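Local coordinates for protein putative aminopeptidase (Leishmania major, PDB 5NTH) that probably removes amino-terminal residues from peptides as a manganese-dependent metalloaminopeptidase of the M17 leucyl aminopeptidase family, at residues 392-406 against 491-504. Sequence-based numbering, arbitrary orientation.
Sequences RIVLGDGVYYATGEQ and CGGYFVEQHLSERF. With BCT (bicarbonate ion), chain B.
Arg503 lies across the C-terminal end of helix 392-404, where the last carbonyls lack the amide donors of a following turn. Its CG lies 3.6 Å from Thr403 O, and the extended chain carries CD past that oxygen to NE, which donates to Thr403 O at 2.9 Å in a nearly straight bond (164°). CZ sits between two acceptors; beyond it, NH2 makes a more bent hydrogen bond to Gln406 O at 2.8 Å, just past the helix. Both acceptors lie at the guanidinium edge, close to its plane, while the Gly404 carbonyl group lies over one face; a flat group with several N-H donors suits this place. Thr403 itself works with each branch: OG1, set between backbone N and carbonyl carbon (chi1 58°), donates to Val399 O and accepts from Ser501 N, and CG2 makes a CH-pi contact over the Phe504 ring. Both segments belong to the M17 catalytic domain; helix 391-404 packs against strands 291-300, 349-361 and 412-417 of its central sheet, and segments 392-404 and 491-497 cross at -39°. Gly396 and Val496 bring their CA atoms to 4.8 Å, an approach that glycine's missing side chain suits beside His499, and the branched Val399 meets Val496, CG1 to CG1 at 3.7 Å. Nearer the active site, the Phe495 ring turns its edge to Arg392 O; Gly492 CA sits over one face of the Arg392 guanidinium, and the Arg392 backbone N-H donates to bicarbonate O1 (N to O1 2.8 Å).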
ATOM      1  N   ARG A 392      -5.849  24.406  -9.200  1.00 30.12           N
ATOM      2  CA  ARG A 392      -5.606  25.579  -8.360  1.00 28.88           C
ATOM      3  C   ARG A 392      -4.691  26.623  -8.982  1.00 28.58           C
ATOM      4  O   ARG A 392      -4.986  27.810  -8.947  1.00 28.62           O
ATOM      5  CB  ARG A 392      -4.825  25.118  -7.126  1.00 29.20           C
ATOM      6  CG  ARG A 392      -5.639  24.525  -6.017  1.00 28.06           C
ATOM      7  CD  ARG A 392      -4.796  23.654  -5.135  1.00 26.92           C
ATOM      8  NE  ARG A 392      -5.586  22.459  -4.939  1.00 26.99           N
ATOM      9  CZ  ARG A 392      -6.127  22.040  -3.795  1.00 28.11           C
ATOM     10  NH1 ARG A 392      -6.877  20.933  -3.813  1.00 27.76           N
ATOM     11  NH2 ARG A 392      -5.914  22.671  -2.622  1.00 27.86           N
ATOM     12  N   ILE A 393      -3.537  26.153  -9.466  1.00 27.97           N
ATOM     13  CA  ILE A 393      -2.469  27.020  -9.867  1.00 27.88           C
ATOM     14  C   ILE A 393      -2.759  27.708 -11.159  1.00 28.28           C
ATOM     15  O   ILE A 393      -2.663  28.913 -11.250  1.00 29.36           O
ATOM     16  CB  ILE A 393      -1.153  26.282 -10.010  1.00 27.81           C
ATOM     17  CG1 ILE A 393      -0.634  25.899  -8.612  1.00 28.24           C
ATOM     18  CG2 ILE A 393      -0.147  27.180 -10.707  1.00 27.70           C
ATOM     19  CD1 ILE A 393       0.598  25.021  -8.606  1.00 28.14           C
ATOM     20  N   VAL A 394      -3.070  26.943 -12.184  1.00 28.34           N
ATOM     21  CA  VAL A 394      -3.336  27.540 -13.488  1.00 27.77           C
ATOM     22  C   VAL A 394      -4.550  28.458 -13.393  1.00 27.37           C
ATOM     23  O   VAL A 394      -4.608  29.471 -14.066  1.00 27.41           O
ATOM     24  CB  VAL A 394      -3.608  26.484 -14.578  1.00 28.21           C
ATOM     25  CG1 VAL A 394      -2.495  25.436 -14.652  1.00 27.80           C
ATOM     26  CG2 VAL A 394      -4.955  25.813 -14.353  1.00 28.51           C
ATOM     27  N   LEU A 395      -5.518  28.083 -12.565  1.00 27.05           N
ATOM     28  CA  LEU A 395      -6.746  28.835 -12.419  1.00 27.16           C
ATOM     29  C   LEU A 395      -6.496  30.125 -11.678  1.00 27.24           C
ATOM     30  O   LEU A 395      -7.155  31.124 -11.920  1.00 27.14           O
ATOM     31  CB  LEU A 395      -7.775  28.055 -11.627  1.00 27.63           C
ATOM     32  CG  LEU A 395      -8.572  26.962 -12.299  1.00 28.19           C
ATOM     33  CD1 LEU A 395      -9.446  26.304 -11.242  1.00 28.22           C
ATOM     34  CD2 LEU A 395      -9.416  27.492 -13.448  1.00 28.59           C
ATOM     35  N   GLY A 396      -5.577  30.078 -10.733  1.00 27.18           N
ATOM     36  CA  GLY A 396      -5.109  31.264 -10.089  1.00 26.64           C
ATOM     37  C   GLY A 396      -4.680  32.304 -11.093  1.00 26.61           C
ATOM     38  O   GLY A 396      -5.111  33.426 -10.988  1.00 29.06           O
ATOM     39  N   ASP A 397      -3.843  31.971 -12.063  1.00 26.32           N
ATOM     40  CA  ASP A 397      -3.456  32.968 -13.075  1.00 26.65           C
ATOM     41  C   ASP A 397      -4.678  33.325 -13.946  1.00 27.51           C
ATOM     42  O   ASP A 397      -4.792  34.435 -14.456  1.00 29.19           O
ATOM     43  CB  ASP A 397      -2.270  32.498 -13.935  1.00 26.49           C
ATOM     44  CG  ASP A 397      -0.910  32.692 -13.247  1.00 27.44           C
ATOM     45  OD1 ASP A 397      -0.779  33.515 -12.325  1.00 29.58           O
ATOM     46  OD2 ASP A 397       0.072  32.053 -13.635  1.00 28.02           O
ATOM     47  N   GLY A 398      -5.601  32.391 -14.105  1.00 27.38           N
ATOM     48  CA  GLY A 398      -6.771  32.626 -14.928  1.00 27.16           C
ATOM     49  C   GLY A 398      -7.685  33.682 -14.349  1.00 26.70           C
ATOM     50  O   GLY A 398      -8.149  34.583 -15.058  1.00 26.32           O
ATOM     51  N   VAL A 399      -7.974  33.554 -13.065  1.00 25.58           N
ATOM     52  CA  VAL A 399      -8.890  34.466 -12.453  1.00 25.62           C
ATOM     53  C   VAL A 399      -8.248  35.850 -12.341  1.00 26.79           C
ATOM     54  O   VAL A 399      -8.935  36.853 -12.560  1.00 27.90           O
ATOM     55  CB  VAL A 399      -9.449  33.948 -11.129  1.00 25.27           C
ATOM     56  CG1 VAL A 399     -10.224  32.661 -11.378  1.00 24.72           C
ATOM     57  CG2 VAL A 399      -8.359  33.767 -10.069  1.00 24.96           C
ATOM     58  N   TYR A 400      -6.938  35.919 -12.090  1.00 27.13           N
ATOM     59  CA  TYR A 400      -6.266  37.208 -12.067  1.00 27.59           C
ATOM     60  C   TYR A 400      -6.363  37.884 -13.431  1.00 27.86           C
ATOM     61  O   TYR A 400      -6.764  39.030 -13.536  1.00 28.56           O
ATOM     62  CB  TYR A 400      -4.812  37.135 -11.600  1.00 27.68           C
ATOM     63  CG  TYR A 400      -4.269  38.523 -11.464  1.00 27.91           C
ATOM     64  CD1 TYR A 400      -4.466  39.275 -10.295  1.00 28.66           C
ATOM     65  CD2 TYR A 400      -3.657  39.146 -12.555  1.00 28.47           C
ATOM     66  CE1 TYR A 400      -4.004  40.599 -10.203  1.00 29.02           C
ATOM     67  CE2 TYR A 400      -3.199  40.464 -12.485  1.00 28.85           C
ATOM     68  CZ  TYR A 400      -3.369  41.189 -11.310  1.00 28.90           C
ATOM     69  OH  TYR A 400      -2.929  42.482 -11.259  1.00 28.38           O
ATOM     70  N   TYR A 401      -6.012  37.181 -14.485  1.00 28.81           N
ATOM     71  CA  TYR A 401      -6.234  37.734 -15.830  1.00 29.69           C
ATOM     72  C   TYR A 401      -7.635  38.304 -16.034  1.00 29.73           C
ATOM     73  O   TYR A 401      -7.798  39.371 -16.593  1.00 30.60           O
ATOM     74  CB  TYR A 401      -6.034  36.700 -16.929  1.00 29.80           C
ATOM     75  CG  TYR A 401      -6.253  37.342 -18.274  1.00 30.64           C
ATOM     76  CD1 TYR A 401      -5.217  38.004 -18.892  1.00 31.04           C
ATOM     77  CD2 TYR A 401      -7.515  37.356 -18.895  1.00 31.44           C
ATOM     78  CE1 TYR A 401      -5.385  38.643 -20.109  1.00 31.72           C
ATOM     79  CE2 TYR A 401      -7.700  38.001 -20.121  1.00 31.80           C
ATOM     80  CZ  TYR A 401      -6.618  38.647 -20.729  1.00 31.94           C
ATOM     81  OH  TYR A 401      -6.717  39.320 -21.933  1.00 31.07           O
ATOM     82  N   ALA A 402      -8.640  37.547 -15.634  1.00 30.01           N
ATOM     83  CA  ALA A 402     -10.019  37.886 -15.937  1.00 29.66           C
ATOM     84  C   ALA A 402     -10.486  39.042 -15.076  1.00 30.02           C
ATOM     85  O   ALA A 402     -11.306  39.842 -15.525  1.00 30.08           O
ATOM     86  CB  ALA A 402     -10.915  36.693 -15.732  1.00 29.20           C
ATOM     87  N   THR A 403      -9.958  39.139 -13.855  1.00 30.17           N
ATOM     88  CA  THR A 403     -10.367  40.206 -12.926  1.00 30.25           C
ATOM     89  C   THR A 403      -9.494  41.425 -12.942  1.00 30.60           C
ATOM     90  O   THR A 403      -9.956  42.470 -12.545  1.00 30.93           O
ATOM     91  CB  THR A 403     -10.419  39.739 -11.470  1.00 29.92           C
ATOM     92  OG1 THR A 403      -9.142  39.224 -11.049  1.00 29.49           O
ATOM     93  CG2 THR A 403     -11.478  38.716 -11.324  1.00 29.71           C
ATOM     94  N   GLY A 404      -8.243  41.285 -13.369  1.00 31.12           N
ATOM     95  CA  GLY A 404      -7.274  42.373 -13.323  1.00 31.61           C
ATOM     96  C   GLY A 404      -6.579  42.783 -14.607  1.00 32.43           C
ATOM     97  O   GLY A 404      -5.829  43.737 -14.602  1.00 32.78           O
ATOM     98  N   GLU A 405      -6.789  42.085 -15.707  1.00 33.51           N
ATOM     99  CA  GLU A 405      -6.083  42.425 -16.945  1.00 34.90           C
ATOM    100  C   GLU A 405      -6.977  42.785 -18.147  1.00 34.48           C
ATOM    101  O   GLU A 405      -6.494  43.254 -19.181  1.00 33.35           O
ATOM    102  CB  GLU A 405      -5.153  41.272 -17.282  1.00 37.25           C
ATOM    103  CG  GLU A 405      -3.987  41.155 -16.314  1.00 39.93           C
ATOM    104  CD  GLU A 405      -2.933  42.222 -16.527  1.00 42.44           C
ATOM    105  OE1 GLU A 405      -3.002  42.888 -17.581  1.00 44.34           O
ATOM    106  OE2 GLU A 405      -2.030  42.383 -15.658  1.00 44.76           O
ATOM    107  N   GLN A 406      -8.275  42.565 -18.018  1.00 34.84           N
ATOM    108  CA  GLN A 406      -9.202  42.935 -19.068  1.00 34.86           C
ATOM    109  C   GLN A 406      -9.522  44.425 -18.998  1.00 36.31           C
ATOM    110  O   GLN A 406      -9.253  45.083 -17.983  1.00 35.71           O
ATOM    111  CB  GLN A 406     -10.459  42.101 -18.929  1.00 33.22           C
ATOM    112  CG  GLN A 406     -10.152  40.618 -19.080  1.00 31.42           C
ATOM    113  CD  GLN A 406     -11.305  39.828 -19.660  1.00 30.10           C
ATOM    114  OE1 GLN A 406     -11.334  39.513 -20.867  1.00 27.96           O
ATOM    115  NE2 GLN A 406     -12.270  39.500 -18.799  1.00 29.59           N
ATOM    116  N   CYS A 491     -10.921  24.075   0.117  1.00 27.48           N
ATOM    117  CA  CYS A 491      -9.522  24.478   0.077  1.00 28.88           C
ATOM    118  C   CYS A 491      -9.080  24.740  -1.381  1.00 27.78           C
ATOM    119  O   CYS A 491      -8.304  25.654  -1.663  1.00 27.36           O
ATOM    120  CB  CYS A 491      -8.622  23.435   0.826  1.00 30.31           C
ATOM    121  SG  CYS A 491      -8.787  23.416   2.664  1.00 33.14           S
ATOM    122  N   GLY A 492      -9.614  23.957  -2.311  1.00 26.45           N
ATOM    123  CA  GLY A 492      -9.319  24.169  -3.708  1.00 25.46           C
ATOM    124  C   GLY A 492      -9.854  25.488  -4.185  1.00 25.08           C
ATOM    125  O   GLY A 492      -9.180  26.213  -4.895  1.00 25.37           O
ATOM    126  N   GLY A 493     -11.070  25.817  -3.785  1.00 24.42           N
ATOM    127  CA  GLY A 493     -11.644  27.114  -4.129  1.00 23.94           C
ATOM    128  C   GLY A 493     -10.925  28.295  -3.513  1.00 23.52           C
ATOM    129  O   GLY A 493     -10.692  29.300  -4.176  1.00 23.47           O
ATOM    130  N   TYR A 494     -10.581  28.161  -2.239  1.00 23.57           N
ATOM    131  CA  TYR A 494      -9.852  29.195  -1.483  1.00 23.59           C
ATOM    132  C   TYR A 494      -8.508  29.536  -2.108  1.00 22.93           C
ATOM    133  O   TYR A 494      -8.112  30.688  -2.165  1.00 22.72           O
ATOM    134  CB  TYR A 494      -9.644  28.734  -0.033  1.00 23.93           C
ATOM    135  CG  TYR A 494      -8.705  29.607   0.766  1.00 24.51           C
ATOM    136  CD1 TYR A 494      -9.153  30.781   1.380  1.00 24.53           C
ATOM    137  CD2 TYR A 494      -7.354  29.256   0.902  1.00 24.93           C
ATOM    138  CE1 TYR A 494      -8.280  31.583   2.096  1.00 24.96           C
ATOM    139  CE2 TYR A 494      -6.470  30.045   1.613  1.00 24.79           C
ATOM    140  CZ  TYR A 494      -6.934  31.203   2.210  1.00 25.30           C
ATOM    141  OH  TYR A 494      -6.049  31.985   2.905  1.00 26.00           O
ATOM    142  N   PHE A 495      -7.814  28.527  -2.590  1.00 22.55           N
ATOM    143  CA  PHE A 495      -6.559  28.773  -3.235  1.00 22.61           C
ATOM    144  C   PHE A 495      -6.814  29.734  -4.363  1.00 22.79           C
ATOM    145  O   PHE A 495      -6.189  30.749  -4.425  1.00 22.74           O
ATOM    146  CB  PHE A 495      -5.918  27.505  -3.779  1.00 22.63           C
ATOM    147  CG  PHE A 495      -4.603  27.761  -4.423  1.00 22.63           C
ATOM    148  CD1 PHE A 495      -4.531  28.178  -5.750  1.00 22.61           C
ATOM    149  CD2 PHE A 495      -3.432  27.677  -3.686  1.00 22.64           C
ATOM    150  CE1 PHE A 495      -3.299  28.459  -6.350  1.00 22.52           C
ATOM    151  CE2 PHE A 495      -2.206  27.949  -4.280  1.00 22.66           C
ATOM    152  CZ  PHE A 495      -2.143  28.349  -5.617  1.00 22.63           C
ATOM    153  N   VAL A 496      -7.769  29.417  -5.230  1.00 23.61           N
ATOM    154  CA  VAL A 496      -8.069  30.248  -6.409  1.00 23.58           C
ATOM    155  C   VAL A 496      -8.587  31.618  -6.004  1.00 23.80           C
ATOM    156  O   VAL A 496      -8.267  32.625  -6.608  1.00 23.62           O
ATOM    157  CB  VAL A 496      -9.131  29.620  -7.325  1.00 23.64           C
ATOM    158  CG1 VAL A 496      -9.194  30.378  -8.640  1.00 23.94           C
ATOM    159  CG2 VAL A 496      -8.823  28.158  -7.623  1.00 23.54           C
ATOM    160  N   GLU A 497      -9.408  31.659  -4.983  1.00 24.46           N
ATOM    161  CA  GLU A 497      -9.906  32.937  -4.528  1.00 25.52           C
ATOM    162  C   GLU A 497      -8.788  33.943  -4.214  1.00 26.04           C
ATOM    163  O   GLU A 497      -8.938  35.142  -4.467  1.00 27.03           O
ATOM    164  CB  GLU A 497     -10.759  32.755  -3.297  1.00 26.07           C
ATOM    165  CG  GLU A 497     -11.613  33.956  -2.976  1.00 26.21           C
ATOM    166  CD  GLU A 497     -12.452  33.729  -1.743  1.00 26.82           C
ATOM    167  OE1 GLU A 497     -12.172  32.755  -1.013  1.00 27.29           O
ATOM    168  OE2 GLU A 497     -13.397  34.527  -1.500  1.00 27.95           O
ATOM    169  N   GLN A 498      -7.655  33.479  -3.698  1.00 25.50           N
ATOM    170  CA  GLN A 498      -6.631  34.425  -3.283  1.00 25.08           C
ATOM    171  C   GLN A 498      -6.001  35.171  -4.428  1.00 24.89           C
ATOM    172  O   GLN A 498      -5.321  36.144  -4.186  1.00 25.53           O
ATOM    173  CB  GLN A 498      -5.525  33.739  -2.501  1.00 25.44           C
ATOM    174  CG  GLN A 498      -5.962  32.926  -1.305  1.00 25.77           C
ATOM    175  CD  GLN A 498      -7.051  33.606  -0.499  1.00 26.60           C
ATOM    176  OE1 GLN A 498      -8.226  33.241  -0.609  1.00 29.04           O
ATOM    177  NE2 GLN A 498      -6.685  34.604   0.285  1.00 26.09           N
ATOM    178  N   HIS A 499      -6.214  34.737  -5.667  1.00 24.75           N
ATOM    179  CA  HIS A 499      -5.525  35.339  -6.815  1.00 24.98           C
ATOM    180  C   HIS A 499      -6.405  36.318  -7.563  1.00 24.59           C
ATOM    181  O   HIS A 499      -6.017  36.828  -8.609  1.00 23.69           O
ATOM    182  CB  HIS A 499      -4.886  34.234  -7.686  1.00 25.48           C
ATOM    183  CG  HIS A 499      -3.884  33.427  -6.905  1.00 26.52           C
ATOM    184  ND1 HIS A 499      -2.619  33.893  -6.616  1.00 26.95           N
ATOM    185  CD2 HIS A 499      -4.014  32.264  -6.220  1.00 26.76           C
ATOM    186  CE1 HIS A 499      -2.000  33.029  -5.829  1.00 27.16           C
ATOM    187  NE2 HIS A 499      -2.827  32.032  -5.571  1.00 26.75           N
ATOM    188  N   LEU A 500      -7.575  36.609  -6.998  1.00 24.99           N
ATOM    189  CA  LEU A 500      -8.468  37.593  -7.589  1.00 26.06           C
ATOM    190  C   LEU A 500      -7.865  38.946  -7.340  1.00 26.90           C
ATOM    191  O   LEU A 500      -7.578  39.291  -6.196  1.00 26.81           O
ATOM    192  CB  LEU A 500      -9.865  37.588  -6.971  1.00 25.51           C
ATOM    193  CG  LEU A 500     -10.610  36.262  -6.930  1.00 25.34           C
ATOM    194  CD1 LEU A 500     -11.756  36.344  -5.944  1.00 24.91           C
ATOM    195  CD2 LEU A 500     -11.102  35.857  -8.303  1.00 25.60           C
ATOM    196  N   SER A 501      -7.686  39.702  -8.413  1.00 28.35           N
ATOM    197  CA  SER A 501      -7.322  41.087  -8.317  1.00 29.81           C
ATOM    198  C   SER A 501      -8.160  41.838  -7.275  1.00 30.42           C
ATOM    199  O   SER A 501      -9.357  41.621  -7.131  1.00 29.26           O
ATOM    200  CB  SER A 501      -7.483  41.764  -9.662  1.00 30.88           C
ATOM    201  OG  SER A 501      -7.537  43.163  -9.474  1.00 31.33           O
ATOM    202  N   GLU A 502      -7.488  42.725  -6.547  1.00 33.40           N
ATOM    203  CA  GLU A 502      -8.119  43.495  -5.476  1.00 34.52           C
ATOM    204  C   GLU A 502      -9.139  44.482  -6.015  1.00 32.25           C
ATOM    205  O   GLU A 502     -10.009  44.881  -5.294  1.00 32.74           O
ATOM    206  CB  GLU A 502      -7.067  44.178  -4.595  1.00 37.67           C
ATOM    207  CG  GLU A 502      -6.280  43.181  -3.735  1.00 42.20           C
ATOM    208  CD  GLU A 502      -5.393  43.823  -2.650  1.00 49.32           C
ATOM    209  OE1 GLU A 502      -5.803  44.871  -2.046  1.00 50.63           O
ATOM    210  OE2 GLU A 502      -4.286  43.251  -2.377  1.00 53.82           O
ATOM    211  N   ARG A 503      -9.073  44.822  -7.296  1.00 30.92           N
ATOM    212  CA  ARG A 503     -10.081  45.688  -7.914  1.00 30.21           C
ATOM    213  C   ARG A 503     -11.449  45.014  -8.094  1.00 30.48           C
ATOM    214  O   ARG A 503     -12.449  45.690  -8.294  1.00 30.37           O
ATOM    215  CB  ARG A 503      -9.573  46.246  -9.257  1.00 29.33           C
ATOM    216  CG  ARG A 503      -9.810  45.397 -10.479  1.00 29.29           C
ATOM    217  CD  ARG A 503      -9.361  46.148 -11.712  1.00 29.85           C
ATOM    218  NE  ARG A 503      -9.457  45.342 -12.933  1.00 29.86           N
ATOM    219  CZ  ARG A 503      -9.124  45.760 -14.162  1.00 31.01           C
ATOM    220  NH1 ARG A 503      -8.686  46.992 -14.370  1.00 30.50           N
ATOM    221  NH2 ARG A 503      -9.219  44.933 -15.211  1.00 32.71           N
ATOM    222  N   PHE A 504     -11.486  43.689  -8.063  1.00 30.22           N
ATOM    223  CA  PHE A 504     -12.726  42.957  -8.238  1.00 30.27           C
ATOM    224  C   PHE A 504     -13.402  42.823  -6.895  1.00 30.62           C
ATOM    225  O   PHE A 504     -12.801  42.340  -5.964  1.00 30.73           O
ATOM    226  CB  PHE A 504     -12.438  41.579  -8.822  1.00 30.55           C
ATOM    227  CG  PHE A 504     -13.580  40.637  -8.732  1.00 30.27           C
ATOM    228  CD1 PHE A 504     -14.655  40.779  -9.578  1.00 30.82           C
ATOM    229  CD2 PHE A 504     -13.580  39.619  -7.795  1.00 30.79           C
ATOM    230  CE1 PHE A 504     -15.741  39.922  -9.496  1.00 31.86           C
ATOM    231  CE2 PHE A 504     -14.642  38.744  -7.708  1.00 31.86           C
ATOM    232  CZ  PHE A 504     -15.735  38.896  -8.570  1.00 32.03           C
TER
HETATM  233  C   BCT B 601      -6.123  20.862  -7.845  1.00 40.81           C
HETATM  234  O1  BCT B 601      -5.833  21.623  -8.768  1.00 41.06           O
HETATM  235  O2  BCT B 601      -6.354  21.257  -6.689  1.00 38.06           O
HETATM  236  O3  BCT B 601      -6.153  19.573  -8.116  1.00 49.17           O